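Local atomic coordinates of protein Amuc_1100 (Akkermansia muciniphila, PDB entry 6KNY), a protein that is of unknown molecular function but is probably anchored in the membrane by a transmembrane helix, with a monomeric domain outside it. Residues F73-K78 with W101-Q105; K125-L130 with M196-F201. All coordinates share one frame; numbering follows the deposited sequence.

Interaction 1: residues F73-K78 with W101-Q105; sequences FQNELK and WLGFQ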
ATOM      1  N   PHE A  73      -5.258 -15.642  -0.743  1.00 34.61           N
ATOM      2  CA  PHE A  73      -5.197 -14.193  -0.909  1.00 32.56           C
ATOM      3  C   PHE A  73      -6.445 -13.531  -0.340  1.00 30.08           C
ATOM      4  O   PHE A  73      -6.360 -12.599   0.473  1.00 29.27           O
ATOM      5  CB  PHE A  73      -5.042 -13.815  -2.378  1.00 31.13           C
ATOM      6  CG  PHE A  73      -5.227 -12.337  -2.626  1.00 31.61           C
ATOM      7  CD1 PHE A  73      -4.190 -11.442  -2.367  1.00 33.19           C
ATOM      8  CD2 PHE A  73      -6.446 -11.835  -3.059  1.00 30.51           C
ATOM      9  CE1 PHE A  73      -4.362 -10.075  -2.576  1.00 32.03           C
ATOM     10  CE2 PHE A  73      -6.617 -10.468  -3.269  1.00 34.23           C
ATOM     11  CZ  PHE A  73      -5.570  -9.593  -3.026  1.00 32.66           C
ATOM     12  N   GLN A  74      -7.618 -14.000  -0.769  1.00 30.15           N
ATOM     13  CA  GLN A  74      -8.880 -13.403  -0.339  1.00 34.27           C
ATOM     14  C   GLN A  74      -9.039 -13.468   1.171  1.00 34.46           C
ATOM     15  O   GLN A  74      -9.519 -12.518   1.802  1.00 34.03           O
ATOM     16  CB  GLN A  74     -10.022 -14.124  -1.038  1.00 37.30           C
ATOM     17  CG  GLN A  74     -11.308 -13.382  -1.092  1.00 42.14           C
ATOM     18  CD  GLN A  74     -12.270 -14.028  -2.058  1.00 45.68           C
ATOM     19  OE1 GLN A  74     -12.298 -15.252  -2.189  1.00 55.19           O
ATOM     20  NE2 GLN A  74     -13.040 -13.210  -2.765  1.00 39.57           N
ATOM     21  N   ASN A  75      -8.617 -14.580   1.769  1.00 37.98           N
ATOM     22  CA  ASN A  75      -8.701 -14.722   3.217  1.00 40.80           C
ATOM     23  C   ASN A  75      -7.725 -13.771   3.908  1.00 35.74           C
ATOM     24  O   ASN A  75      -8.043 -13.186   4.948  1.00 36.16           O
ATOM     25  CB  ASN A  75      -8.454 -16.190   3.582  1.00 46.58           C
ATOM     26  CG  ASN A  75      -7.937 -16.376   4.993  1.00 53.68           C
ATOM     27  OD1 ASN A  75      -8.695 -16.278   5.959  1.00 68.80           O
ATOM     28  ND2 ASN A  75      -6.650 -16.670   5.118  1.00 63.95           N
ATOM     29  N   GLU A  76      -6.542 -13.567   3.321  1.00 34.56           N
ATOM     30  CA  GLU A  76      -5.608 -12.581   3.868  1.00 35.72           C
ATOM     31  C   GLU A  76      -6.159 -11.163   3.720  1.00 31.01           C
ATOM     32  O   GLU A  76      -6.032 -10.334   4.632  1.00 27.42           O
ATOM     33  CB  GLU A  76      -4.247 -12.706   3.179  1.00 40.38           C
ATOM     34  CG  GLU A  76      -3.164 -11.832   3.798  1.00 45.58           C
ATOM     35  CD  GLU A  76      -1.828 -11.956   3.075  1.00 53.70           C
ATOM     36  OE1 GLU A  76      -1.825 -12.161   1.838  1.00 62.58           O
ATOM     37  OE2 GLU A  76      -0.779 -11.863   3.748  1.00 63.19           O
ATOM     38  N   LEU A  77      -6.782 -10.871   2.576  1.00 30.31           N
ATOM     39  CA  LEU A  77      -7.379  -9.553   2.359  1.00 29.52           C
ATOM     40  C   LEU A  77      -8.445  -9.230   3.410  1.00 31.40           C
ATOM     41  O   LEU A  77      -8.462  -8.134   3.988  1.00 30.55           O
ATOM     42  CB  LEU A  77      -7.976  -9.488   0.952  1.00 27.01           C
ATOM     43  CG  LEU A  77      -8.853  -8.271   0.614  1.00 28.32           C
ATOM     44  CD1 LEU A  77      -8.070  -6.939   0.745  1.00 28.30           C
ATOM     45  CD2 LEU A  77      -9.509  -8.412  -0.760  1.00 26.79           C
ATOM     46  N   LYS A  78      -9.341 -10.184   3.641  1.00 37.01           N
ATOM     47  CA  LYS A  78     -10.418 -10.008   4.608  1.00 36.80           C
ATOM     48  C   LYS A  78      -9.864  -9.792   6.010  1.00 37.13           C
ATOM     49  O   LYS A  78     -10.328  -8.922   6.745  1.00 39.47           O
ATOM     50  CB  LYS A  78     -11.354 -11.219   4.593  1.00 39.32           C
ATOM     51  CG  LYS A  78     -12.595 -11.032   3.735  1.00 40.27           C
ATOM     52  CD  LYS A  78     -13.022 -12.341   3.092  1.00 44.24           C
ATOM     53  CE  LYS A  78     -13.913 -12.099   1.885  1.00 46.71           C
ATOM     54  NZ  LYS A  78     -15.358 -12.163   2.238  1.00 55.37           N
ATOM     55  N   TRP A 101     -10.768  -1.665   2.062  1.00 26.81           N
ATOM     56  CA  TRP A 101     -10.422  -2.801   1.223  1.00 27.82           C
ATOM     57  C   TRP A 101      -9.013  -2.717   0.651  1.00 27.88           C
ATOM     58  O   TRP A 101      -8.627  -3.597  -0.126  1.00 24.75           O
ATOM     59  CB  TRP A 101     -11.428  -2.940   0.088  1.00 30.84           C
ATOM     60  CG  TRP A 101     -12.693  -3.580   0.536  1.00 37.28           C
ATOM     61  CD1 TRP A 101     -13.888  -2.957   0.798  1.00 35.78           C
ATOM     62  CD2 TRP A 101     -12.903  -4.978   0.790  1.00 34.60           C
ATOM     63  NE1 TRP A 101     -14.823  -3.883   1.195  1.00 35.68           N
ATOM     64  CE2 TRP A 101     -14.248  -5.128   1.202  1.00 35.78           C
ATOM     65  CE3 TRP A 101     -12.085  -6.111   0.716  1.00 34.46           C
ATOM     66  CZ2 TRP A 101     -14.792  -6.370   1.538  1.00 33.87           C
ATOM     67  CZ3 TRP A 101     -12.629  -7.347   1.048  1.00 39.55           C
ATOM     68  CH2 TRP A 101     -13.966  -7.467   1.461  1.00 34.38           C
ATOM     69  N   LEU A 102      -8.254  -1.668   0.984  1.00 26.92           N
ATOM     70  CA  LEU A 102      -6.821  -1.573   0.693  1.00 29.34           C
ATOM     71  C   LEU A 102      -6.510  -1.582  -0.805  1.00 27.68           C
ATOM     72  O   LEU A 102      -5.409  -1.981  -1.204  1.00 31.08           O
ATOM     73  CB  LEU A 102      -6.052  -2.702   1.394  1.00 32.20           C
ATOM     74  CG  LEU A 102      -6.086  -2.605   2.919  1.00 33.48           C
ATOM     75  CD1 LEU A 102      -5.576  -3.903   3.549  1.00 36.63           C
ATOM     76  CD2 LEU A 102      -5.292  -1.395   3.415  1.00 34.07           C
ATOM     77  N   GLY A 103      -7.463  -1.165  -1.641  1.00 25.97           N
ATOM     78  CA  GLY A 103      -7.328  -1.198  -3.085  1.00 25.80           C
ATOM     79  C   GLY A 103      -7.794  -2.475  -3.752  1.00 26.15           C
ATOM     80  O   GLY A 103      -7.694  -2.592  -4.985  1.00 25.05           O
ATOM     81  N   PHE A 104      -8.305  -3.441  -2.993  1.00 25.87           N
ATOM     82  CA  PHE A 104      -8.620  -4.751  -3.549  1.00 26.12           C
ATOM     83  C   PHE A 104     -10.104  -5.096  -3.412  1.00 29.81           C
ATOM     84  O   PHE A 104     -10.460  -6.276  -3.307  1.00 30.81           O
ATOM     85  CB  PHE A 104      -7.770  -5.831  -2.879  1.00 26.25           C
ATOM     86  CG  PHE A 104      -6.269  -5.631  -3.010  1.00 22.69           C
ATOM     87  CD1 PHE A 104      -5.564  -6.187  -4.081  1.00 23.42           C
ATOM     88  CD2 PHE A 104      -5.557  -4.932  -2.040  1.00 23.34           C
ATOM     89  CE1 PHE A 104      -4.176  -6.043  -4.171  1.00 23.68           C
ATOM     90  CE2 PHE A 104      -4.166  -4.779  -2.131  1.00 21.15           C
ATOM     91  CZ  PHE A 104      -3.483  -5.323  -3.195  1.00 21.45           C
ATOM     92  N   GLN A 105     -10.994  -4.091  -3.431  1.00 29.90           N
ATOM     93  CA  GLN A 105     -12.417  -4.393  -3.306  1.00 29.95           C
ATOM     94  C   GLN A 105     -12.913  -5.214  -4.487  1.00 30.36           C
ATOM     95  O   GLN A 105     -13.895  -5.954  -4.366  1.00 30.13           O
ATOM     96  CB  GLN A 105     -13.255  -3.114  -3.173  1.00 30.25           C
ATOM     97  CG  GLN A 105     -14.727  -3.409  -2.799  1.00 33.88           C
ATOM     98  CD  GLN A 105     -15.533  -2.163  -2.453  1.00 36.76           C
ATOM     99  OE1 GLN A 105     -15.249  -1.071  -2.943  1.00 42.12           O
ATOM    100  NE2 GLN A 105     -16.546  -2.326  -1.598  1.00 39.64           N
TER

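Interaction 2: residues K125-L130 with M196-F201; sequences KAINSL and MQDYLF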
ATOM      1  N   LYS A 125       0.495  -7.220   0.912  1.00 29.04           N
ATOM      2  CA  LYS A 125       1.298  -7.135   2.135  1.00 31.47           C
ATOM      3  C   LYS A 125       1.981  -5.781   2.252  1.00 29.42           C
ATOM      4  O   LYS A 125       2.051  -5.212   3.350  1.00 25.68           O
ATOM      5  CB  LYS A 125       2.341  -8.264   2.194  1.00 35.12           C
ATOM      6  CG  LYS A 125       1.732  -9.620   2.556  1.00 40.52           C
ATOM      7  CD  LYS A 125       2.072 -10.111   3.996  1.00 50.56           C
ATOM      8  CE  LYS A 125       1.696 -11.582   4.281  1.00 60.13           C
ATOM      9  NZ  LYS A 125       0.849 -11.819   5.500  1.00 60.34           N
ATOM     10  N   ALA A 126       2.468  -5.230   1.132  1.00 28.02           N
ATOM     11  CA  ALA A 126       3.125  -3.923   1.167  1.00 28.71           C
ATOM     12  C   ALA A 126       2.133  -2.805   1.492  1.00 24.75           C
ATOM     13  O   ALA A 126       2.418  -1.926   2.325  1.00 21.89           O
ATOM     14  CB  ALA A 126       3.821  -3.651  -0.173  1.00 33.29           C
ATOM     15  N   ILE A 127       0.971  -2.812   0.836  1.00 23.89           N
ATOM     16  CA  ILE A 127      -0.034  -1.779   1.088  1.00 26.46           C
ATOM     17  C   ILE A 127      -0.556  -1.893   2.518  1.00 27.26           C
ATOM     18  O   ILE A 127      -0.668  -0.891   3.240  1.00 23.75           O
ATOM     19  CB  ILE A 127      -1.180  -1.865   0.054  1.00 25.44           C
ATOM     20  CG1 ILE A 127      -0.664  -1.542  -1.352  1.00 28.38           C
ATOM     21  CG2 ILE A 127      -2.350  -0.909   0.456  1.00 23.60           C
ATOM     22  CD1 ILE A 127      -1.697  -1.758  -2.489  1.00 28.68           C
ATOM     23  N   ASN A 128      -0.842  -3.122   2.959  1.00 27.10           N
ATOM     24  CA  ASN A 128      -1.255  -3.339   4.347  1.00 28.76           C
ATOM     25  C   ASN A 128      -0.263  -2.744   5.333  1.00 29.30           C
ATOM     26  O   ASN A 128      -0.654  -2.113   6.318  1.00 30.01           O
ATOM     27  CB  ASN A 128      -1.426  -4.826   4.657  1.00 30.36           C
ATOM     28  CG  ASN A 128      -1.905  -5.049   6.089  1.00 27.92           C
ATOM     29  OD1 ASN A 128      -3.009  -4.640   6.452  1.00 30.10           O
ATOM     30  ND2 ASN A 128      -1.050  -5.618   6.915  1.00 23.72           N
ATOM     31  N   SER A 129       1.029  -2.965   5.097  0.67 28.27           N
ATOM     32  CA  SER A 129       2.044  -2.443   6.007  0.67 28.98           C
ATOM     33  C   SER A 129       2.075  -0.920   5.974  0.67 28.76           C
ATOM     34  O   SER A 129       2.171  -0.265   7.022  0.67 28.49           O
ATOM     35  CB  SER A 129       3.412  -3.020   5.651  0.67 29.66           C
ATOM     36  OG  SER A 129       4.418  -2.401   6.426  0.67 31.29           O
ATOM     37  N   LEU A 130       2.003  -0.338   4.771  1.00 26.99           N
ATOM     38  CA  LEU A 130       1.993   1.123   4.618  1.00 26.99           C
ATOM     39  C   LEU A 130       0.808   1.761   5.336  1.00 24.56           C
ATOM     40  O   LEU A 130       0.973   2.688   6.135  1.00 25.46           O
ATOM     41  CB  LEU A 130       1.945   1.496   3.129  1.00 28.54           C
ATOM     42  CG  LEU A 130       1.815   3.001   2.824  1.00 29.34           C
ATOM     43  CD1 LEU A 130       2.888   3.810   3.553  1.00 30.42           C
ATOM     44  CD2 LEU A 130       1.878   3.253   1.321  1.00 30.92           C
ATOM     45  N   MET A 196       9.606   3.684   4.980  1.00 38.41           N
ATOM     46  CA  MET A 196       9.338   2.253   5.026  1.00 41.21           C
ATOM     47  C   MET A 196      10.622   1.443   4.945  1.00 40.18           C
ATOM     48  O   MET A 196      11.509   1.725   4.138  1.00 37.27           O
ATOM     49  CB  MET A 196       8.432   1.850   3.861  1.00 50.19           C
ATOM     50  CG  MET A 196       7.064   2.460   3.865  1.00 49.50           C
ATOM     51  SD  MET A 196       5.910   1.297   4.582  1.00 56.31           S
ATOM     52  CE  MET A 196       5.872   1.916   6.257  1.00 50.27           C
ATOM     53  N   GLN A 197      10.671   0.386   5.742  1.00 44.59           N
ATOM     54  CA  GLN A 197      11.865  -0.416   5.974  1.00 48.37           C
ATOM     55  C   GLN A 197      12.014  -1.547   4.961  1.00 41.28           C
ATOM     56  O   GLN A 197      13.109  -1.780   4.433  1.00 41.72           O
ATOM     57  CB  GLN A 197      11.813  -0.996   7.394  1.00 56.79           C
ATOM     58  CG  GLN A 197      11.105  -0.091   8.447  1.00 63.31           C
ATOM     59  CD  GLN A 197       9.567   0.005   8.285  1.00 72.52           C
ATOM     60  OE1 GLN A 197       8.884  -0.974   7.954  1.00 71.52           O
ATOM     61  NE2 GLN A 197       9.029   1.199   8.511  1.00 67.55           N
ATOM     62  N   ASP A 198      10.910  -2.236   4.665  1.00 34.71           N
ATOM     63  CA  ASP A 198      10.927  -3.471   3.903  1.00 35.05           C
ATOM     64  C   ASP A 198      10.343  -3.328   2.511  1.00 30.90           C
ATOM     65  O   ASP A 198      10.487  -4.247   1.702  1.00 28.96           O
ATOM     66  CB  ASP A 198      10.123  -4.553   4.638  1.00 43.90           C
ATOM     67  CG  ASP A 198      10.797  -5.040   5.919  1.00 53.93           C
ATOM     68  OD1 ASP A 198      12.042  -4.936   6.039  1.00 58.78           O
ATOM     69  OD2 ASP A 198      10.060  -5.512   6.815  1.00 64.32           O
ATOM     70  N   TYR A 199       9.669  -2.216   2.228  1.00 26.89           N
ATOM     71  CA  TYR A 199       8.973  -2.014   0.966  1.00 27.03           C
ATOM     72  C   TYR A 199       9.308  -0.625   0.454  1.00 26.45           C
ATOM     73  O   TYR A 199       9.300   0.336   1.226  1.00 25.12           O
ATOM     74  CB  TYR A 199       7.459  -2.173   1.148  1.00 25.00           C
ATOM     75  CG  TYR A 199       7.028  -3.570   1.541  1.00 26.08           C
ATOM     76  CD1 TYR A 199       6.919  -4.580   0.589  1.00 27.99           C
ATOM     77  CD2 TYR A 199       6.715  -3.879   2.863  1.00 28.57           C
ATOM     78  CE1 TYR A 199       6.494  -5.851   0.940  1.00 28.54           C
ATOM     79  CE2 TYR A 199       6.298  -5.153   3.226  1.00 28.00           C
ATOM     80  CZ  TYR A 199       6.201  -6.133   2.266  1.00 29.58           C
ATOM     81  OH  TYR A 199       5.795  -7.402   2.619  1.00 33.02           O
ATOM     82  N   LEU A 200       9.604  -0.519  -0.843  1.00 26.52           N
ATOM     83  CA  LEU A 200       9.997   0.750  -1.458  1.00 24.81           C
ATOM     84  C   LEU A 200       8.803   1.358  -2.198  1.00 24.39           C
ATOM     85  O   LEU A 200       8.405   0.868  -3.264  1.00 23.31           O
ATOM     86  CB  LEU A 200      11.182   0.544  -2.403  1.00 26.87           C
ATOM     87  CG  LEU A 200      11.694   1.760  -3.202  1.00 26.91           C
ATOM     88  CD1 LEU A 200      12.112   2.897  -2.277  1.00 26.62           C
ATOM     89  CD2 LEU A 200      12.888   1.314  -4.092  1.00 27.45           C
ATOM     90  N   PHE A 201       8.236   2.422  -1.633  1.00 24.34           N
ATOM     91  CA  PHE A 201       7.213   3.226  -2.303  1.00 26.19           C
ATOM     92  C   PHE A 201       7.866   4.506  -2.791  1.00 26.60           C
ATOM     93  O   PHE A 201       8.517   5.213  -2.009  1.00 29.47           O
ATOM     94  CB  PHE A 201       6.056   3.587  -1.366  1.00 25.31           C
ATOM     95  CG  PHE A 201       5.158   2.435  -1.019  1.00 25.31           C
ATOM     96  CD1 PHE A 201       4.049   2.141  -1.799  1.00 23.93           C
ATOM     97  CD2 PHE A 201       5.399   1.666   0.126  1.00 26.20           C
ATOM     98  CE1 PHE A 201       3.203   1.084  -1.466  1.00 25.71           C
ATOM     99  CE2 PHE A 201       4.556   0.617   0.462  1.00 23.36           C
ATOM    100  CZ  PHE A 201       3.457   0.331  -0.323  1.00 25.09           C
TER

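Interaction 1: residues F73-K78 with W101-Q105
Leu77 of helix 70-91 reaches into a type I' beta turn, Trp101 to Phe104, that follows the short helix 97-100. Trp101 opens the turn and presents the benzo edge of its indole: Leu77 CD2 lies 3.8 Å from Trp101 CE3, near the ring plane. Leu77 CG stands anti to its own backbone N (chi1 170°), which carries both methyls toward the turn, and CD1 settles 3.5 Å from Trp101 O. That same carbonyl accepts the turn's closing bond, from Phe104 N at 2.9 Å, so the branched leucine packs on a polar atom already satisfied. Leu102 and Gly103 fill the two central places, both with positive phi; at Gly103 a side chain would press on the preceding carbonyl O, which accounts for the glycine. Phe104 closes the turn, its CB 3.8 Å from Leu77 CD2, and its ring forms an offset edge-to-face pair: the edge of Phe73 points at the face of Phe104, with planes at 68°. Two aromatic rings suit this buried place, since edge and face pack closely without polar atoms, and Leu124 of helix 117-134 touches both. Phe73 CZ lies 3.6 Å from Phe104 CD1.

Interaction 2: residues K125-L130 with M196-F201
Ala126 and Leu130, one turn apart on helix 117-134, meet two aromatic rings and a methionine from the loop that joins helix 183-194 to strand 201-210. This is an alpha+beta fold, in which helix 117-134 lies on a mixed, mostly antiparallel sheet; the 196-200 loop and Phe201, the first residue of the outermost strand 201-210, close over one side of the helix. Ala126 and Phe201 both touch Leu273 of strand 265-276.

Two CH-pi contacts carry most of it. Ala126 CA sits 3.7 Å from the centroid of the Tyr199 ring, only 2° off the ring normal, while its methyl CB lies over the same face, nearer the rim, 3.3 Å from Tyr199 CD1. A residue as small as alanine lets the flat ring lie directly on the helix backbone. Replacing Tyr199 with an alanine would probably open a gap over Ala126, whose CA would lose the ring face it rests on and whose CB would keep, of the two rings, only that of Phe201. At Phe201 a side-chain methyl covers the face: Leu130 CD2 is 3.6 Å from the ring centroid. A chi1 of 175° swings the Leu130 branch away from its own backbone N and lays CD2 on the ring, and the edge of Phe201 meets the helix at the carbonyl of Ala126.

Apolar and sulfur contacts fill in around the rings. The bent, flexible chain of Met196 crosses Leu130 at about a right angle, bringing SD to 4.1 Å from Leu130 CD1. Lys125 sends its amine away from the loop to Glu76 of helix 70-91, a course that suits a long charged chain on an exposed position. The base of that side chain stays in van der Waals contact with the tyrosine hydroxyl, Lys125 CB lying 3.6 Å from Tyr199 OH.

Interactions 1 and 2 follow one another along the chain, the first closing before the second opens, with centres about 15 Å apart. Helix 117-134 joins them: one side faces helix 70-91 and the turn at 101-105, a different side the loop at 196-201, while Ile127 and Leu130 also touch strand 170-181 of the mixed sheet. Ile127 ties the two sites together directly, its CG2 3.6 Å from Leu102 O and its CD1 3.9 Å from Phe104 CE2. The two contacts thus join helix 70-91, helix 117-134 and the start of strand 201-210 through mainly buried side chains, holding parts distant in sequence on different sides of one helix.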